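Local atomic coordinates of beta-glucosidase (Chaetomella raphigera, PDB entry 6JXG), a protein that probably hydrolyses terminal, non-reducing beta-D-glucosyl residues with release of beta-D-glucose, as a secreted family 3 glycoside hydrolase of cellulose breakdown. Residues K323-A326 against R327-R331; L352-G356 against Q357-D361. All coordinates share one frame; numbering follows the deposited sequence.

Contact 1 (K323-A326 against R327-R331); sequences KQVA and RAIAR
R327 sits one helical turn after K323 and donates its backbone N to K323 O at 2.9 Å, with an N-H...O angle of 160°. Its CG stands anti to the backbone N (chi1 -170°) and the chain runs extended to NE, which carries the guanidinium away from the turn before it; there NH2 forms a salt bridge with D517 of helix 511-519. K323 NZ and R327 NH1 stay 6.7 Å apart, so the two like charges do not meet. A328 N repeats the i to i-4 bond to Q324 O, also 2.9 Å, and A328 CB lies against that same oxygen. I329 N bonds to V325 O at 3.1 Å. Here the side chains join in as well: V325 and I329 run side by side, pointing the same way, with V325 CG2 3.9 Å from I329 CD1, and I329 CG1 also lies close to V325 O. A330 N follows, bonding to A326 O at 3.0 Å, and the ladder continues with R331 N on R327 O. Successive bonds of near-equal length, together with an i, i+4 aliphatic pair, identify a regular alpha-helix whose side chains touch helix 84-100 through V325, A328 and I329 and helix 511-519 through R327 and R331.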
loop_
_atom_site.group_PDB
_atom_site.type_symbol
_atom_site.label_atom_id
_atom_site.label_comp_id
_atom_site.label_asym_id
_atom_site.label_seq_id
_atom_site.Cartn_x
_atom_site.Cartn_y
_atom_site.Cartn_z
ATOM N N LYS A 323 -8.013 17.551 -0.793
ATOM C CA LYS A 323 -9.149 16.740 -1.202
ATOM C C LYS A 323 -9.127 16.446 -2.692
ATOM O O LYS A 323 -9.826 15.551 -3.182
ATOM C CB LYS A 323 -10.478 17.380 -0.783
ATOM C CG LYS A 323 -10.889 18.578 -1.599
ATOM C CD LYS A 323 -12.226 19.108 -1.126
ATOM C CE LYS A 323 -12.652 20.106 -2.186
ATOM N NZ LYS A 323 -13.965 20.692 -1.942
ATOM N N GLN A 324 -8.354 17.205 -3.441
ATOM C CA GLN A 324 -8.401 17.074 -4.939
ATOM C C GLN A 324 -7.771 15.736 -5.335
ATOM O O GLN A 324 -8.375 14.874 -6.041
ATOM C CB GLN A 324 -7.723 18.329 -5.560
ATOM C CG GLN A 324 -8.586 19.529 -5.086
ATOM C CD GLN A 324 -8.170 20.901 -5.601
ATOM O OE1 GLN A 324 -7.233 21.043 -6.363
ATOM N NE2 GLN A 324 -8.938 21.919 -5.192
ATOM N N VAL A 325 -6.576 15.502 -4.810
ATOM C CA VAL A 325 -5.924 14.209 -5.089
ATOM C C VAL A 325 -6.682 13.085 -4.405
ATOM O O VAL A 325 -6.767 12.026 -4.964
ATOM C CB VAL A 325 -4.413 14.203 -4.725
ATOM C CG1 VAL A 325 -4.190 14.245 -3.238
ATOM C CG2 VAL A 325 -3.767 12.943 -5.304
ATOM N N ALA A 326 -7.276 13.329 -3.236
ATOM C CA ALA A 326 -8.098 12.322 -2.590
ATOM C C ALA A 326 -9.296 11.879 -3.509
ATOM O O ALA A 326 -9.566 10.687 -3.704
ATOM C CB ALA A 326 -8.531 12.759 -1.209
ATOM N N ARG A 327 -9.962 12.853 -4.112
ATOM C CA ARG A 327 -11.023 12.556 -5.050
ATOM C C ARG A 327 -10.519 11.859 -6.300
ATOM O O ARG A 327 -11.146 10.921 -6.799
ATOM C CB ARG A 327 -11.783 13.822 -5.433
ATOM C CG ARG A 327 -13.065 13.488 -6.222
ATOM C CD ARG A 327 -13.785 14.761 -6.508
ATOM N NE ARG A 327 -14.959 14.504 -7.345
ATOM C CZ ARG A 327 -16.001 15.320 -7.395
ATOM N NH1 ARG A 327 -16.042 16.409 -6.638
ATOM N NH2 ARG A 327 -17.019 15.050 -8.200
ATOM N N ALA A 328 -9.385 12.294 -6.856
ATOM C CA ALA A 328 -8.905 11.718 -8.082
ATOM C C ALA A 328 -8.550 10.223 -7.907
ATOM O O ALA A 328 -8.856 9.413 -8.782
ATOM C CB ALA A 328 -7.728 12.509 -8.636
ATOM N N ILE A 329 -7.976 9.858 -6.763
ATOM C CA ILE A 329 -7.709 8.437 -6.468
ATOM C C ILE A 329 -8.956 7.637 -6.124
ATOM O O ILE A 329 -9.064 6.480 -6.546
ATOM C CB ILE A 329 -6.625 8.345 -5.369
ATOM C CG1 ILE A 329 -5.299 8.896 -5.928
ATOM C CG2 ILE A 329 -6.505 6.922 -4.826
ATOM C CD1 ILE A 329 -4.228 9.137 -4.943
ATOM N N ALA A 330 -9.908 8.218 -5.389
ATOM C CA ALA A 330 -11.188 7.568 -5.118
ATOM C C ALA A 330 -11.883 7.266 -6.426
ATOM O O ALA A 330 -12.517 6.229 -6.571
ATOM C CB ALA A 330 -12.091 8.438 -4.282
ATOM N N ARG A 331 -11.720 8.150 -7.401
ATOM C CA ARG A 331 -12.320 7.929 -8.715
ATOM C C ARG A 331 -11.532 6.953 -9.588
ATOM O O ARG A 331 -12.053 5.997 -10.159
ATOM C CB ARG A 331 -12.433 9.320 -9.409
ATOM C CG ARG A 331 -12.907 9.388 -10.852
ATOM C CD ARG A 331 -12.732 10.836 -11.359
ATOM N NE ARG A 331 -11.328 10.986 -11.655
ATOM C CZ ARG A 331 -10.542 12.080 -11.552
ATOM N NH1 ARG A 331 -10.997 13.196 -11.116
ATOM N NH2 ARG A 331 -9.245 12.030 -11.956
#

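Contact 2 (L352-G356 against Q357-D361); sequences LAIIG and QDAID
The backbone turns where strand 351-355 ends: G356 leads into the 3-10 segment 357-359, and A359 N bonds back to G356 O at 3.1 Å. The N-H...O angle is 162°, yet the donor stands 52° out of the carbonyl plane, as the tight i to i-3 curl brings the N-H in over the C=O group. Lacking a side chain, G356 can adopt backbone angles at which a CB would press against the carbonyl O of I355. A359 directs its methyl back toward 352-356, where it is used twice: A359 CB lies 3.4 Å from G356 O and 3.7 Å from I354 CG2. That branch of I354 is anti to the backbone N (chi1 -57° for CG1), which turns it to the methyl of A359. I354 also packs on L397 of helix 396-406, and A359 on F435. The first bond of the Q357 side chain leads away from the strand, and its OE1 accepts a hydrogen bond from G377 N. The carboxylate of D358 is held at both oxygens, OD1 by L379 N and OD2 by N482 ND2. This buried contact forms a 3-10 turn leaving the C-terminal end of a strand flanked by parallel neighbours 431-438 and 410-414, consistent with the alpha/beta sandwich known for the C-terminal domain of family 3 glycoside hydrolases.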
loop_
_atom_site.group_PDB
_atom_site.type_symbol
_atom_site.label_atom_id
_atom_site.label_comp_id
_atom_site.label_asym_id
_atom_site.label_seq_id
_atom_site.Cartn_x
_atom_site.Cartn_y
_atom_site.Cartn_z
ATOM N N LEU A 352 -34.652 4.925 -9.117
ATOM C CA LEU A 352 -33.435 4.230 -8.688
ATOM C C LEU A 352 -33.582 3.848 -7.242
ATOM O O LEU A 352 -33.848 4.705 -6.434
ATOM C CB LEU A 352 -32.302 5.234 -8.815
ATOM C CG LEU A 352 -30.934 4.933 -9.363
ATOM C CD1 LEU A 352 -30.865 3.937 -10.510
ATOM C CD2 LEU A 352 -30.321 6.276 -9.766
ATOM N N ALA A 353 -33.522 2.573 -6.924
ATOM C CA ALA A 353 -33.484 2.134 -5.540
ATOM C C ALA A 353 -32.023 2.157 -5.032
ATOM O O ALA A 353 -31.089 1.804 -5.802
ATOM C CB ALA A 353 -34.086 0.709 -5.415
ATOM N N ILE A 354 -31.836 2.575 -3.778
ATOM C CA ILE A 354 -30.475 2.713 -3.152
ATOM C C ILE A 354 -30.490 1.832 -1.905
ATOM O O ILE A 354 -31.277 2.086 -0.956
ATOM C CB ILE A 354 -30.112 4.189 -2.890
ATOM C CG1 ILE A 354 -30.176 4.991 -4.194
ATOM C CG2 ILE A 354 -28.767 4.349 -2.155
ATOM C CD1 ILE A 354 -29.121 4.745 -5.255
ATOM N N ILE A 355 -29.712 0.733 -1.948
ATOM C CA ILE A 355 -29.865 -0.346 -0.992
ATOM C C ILE A 355 -28.544 -0.678 -0.290
ATOM O O ILE A 355 -27.542 -0.876 -0.931
ATOM C CB ILE A 355 -30.443 -1.622 -1.693
ATOM C CG1 ILE A 355 -31.759 -1.287 -2.362
ATOM C CG2 ILE A 355 -30.578 -2.800 -0.736
ATOM C CD1 ILE A 355 -32.119 -2.223 -3.478
ATOM N N GLY A 356 -28.590 -0.840 1.026
ATOM C CA GLY A 356 -27.431 -1.205 1.798
ATOM C C GLY A 356 -26.982 -0.096 2.677
ATOM O O GLY A 356 -26.991 1.038 2.268
ATOM N N GLN A 357 -26.516 -0.436 3.867
ATOM C CA GLN A 357 -26.046 0.567 4.801
ATOM C C GLN A 357 -24.761 1.193 4.305
ATOM O O GLN A 357 -24.446 2.260 4.732
ATOM C CB GLN A 357 -25.813 -0.014 6.207
ATOM C CG GLN A 357 -24.779 -1.070 6.343
ATOM C CD GLN A 357 -24.393 -1.290 7.773
ATOM O OE1 GLN A 357 -24.247 -0.309 8.556
ATOM N NE2 GLN A 357 -24.298 -2.529 8.154
ATOM N N ASP A 358 -24.029 0.499 3.424
ATOM C CA ASP A 358 -22.829 1.064 2.788
ATOM C C ASP A 358 -23.128 2.308 1.928
ATOM O O ASP A 358 -22.205 2.998 1.527
ATOM C CB ASP A 358 -22.073 -0.079 2.005
ATOM C CG ASP A 358 -20.805 0.412 1.261
ATOM O OD1 ASP A 358 -19.904 0.890 1.964
ATOM O OD2 ASP A 358 -20.680 0.225 0.019
ATOM N N ALA A 359 -24.387 2.652 1.664
ATOM C CA ALA A 359 -24.714 3.783 0.850
ATOM C C ALA A 359 -24.656 5.117 1.586
ATOM O O ALA A 359 -24.625 6.164 0.921
ATOM C CB ALA A 359 -26.117 3.654 0.267
ATOM N N ILE A 360 -24.712 5.046 2.918
ATOM C CA ILE A 360 -24.821 6.223 3.798
ATOM C C ILE A 360 -23.754 6.247 4.859
ATOM O O ILE A 360 -23.199 5.214 5.202
ATOM C CB ILE A 360 -26.197 6.273 4.506
ATOM C CG1 ILE A 360 -26.398 5.008 5.353
ATOM C CG2 ILE A 360 -27.262 6.552 3.452
ATOM C CD1 ILE A 360 -27.618 5.045 6.229
ATOM N N ASP A 361 -23.443 7.442 5.343
ATOM C CA ASP A 361 -22.495 7.560 6.437
ATOM C C ASP A 361 -23.064 6.837 7.695
ATOM O O ASP A 361 -24.292 6.823 7.923
ATOM C CB ASP A 361 -22.245 9.007 6.775
ATOM C CG ASP A 361 -21.228 9.680 5.830
ATOM O OD1 ASP A 361 -20.572 8.978 5.061
ATOM O OD2 ASP A 361 -21.098 10.880 5.897
#

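How the contacts relate
The two contacts come in series along the chain: contact 1 on helix 323-332, then contact 2 where strand 351-355 passes into its loop. Their centres are 21 Å apart and their nearest atoms about 12 Å, so they do not touch. Between them runs strand 335-339, which belongs to the same mixed six-stranded sheet as 351-355 and lies at its edge. Contact 1 thus lies on a helix that touches helix 84-100 of the N-terminal, TIM-barrel-type region and helix 511-519 of the C-terminal domain, consistent with a place at their interface. Contact 2 is buried, and both its segments belong to the C-terminal domain, at a strand exit.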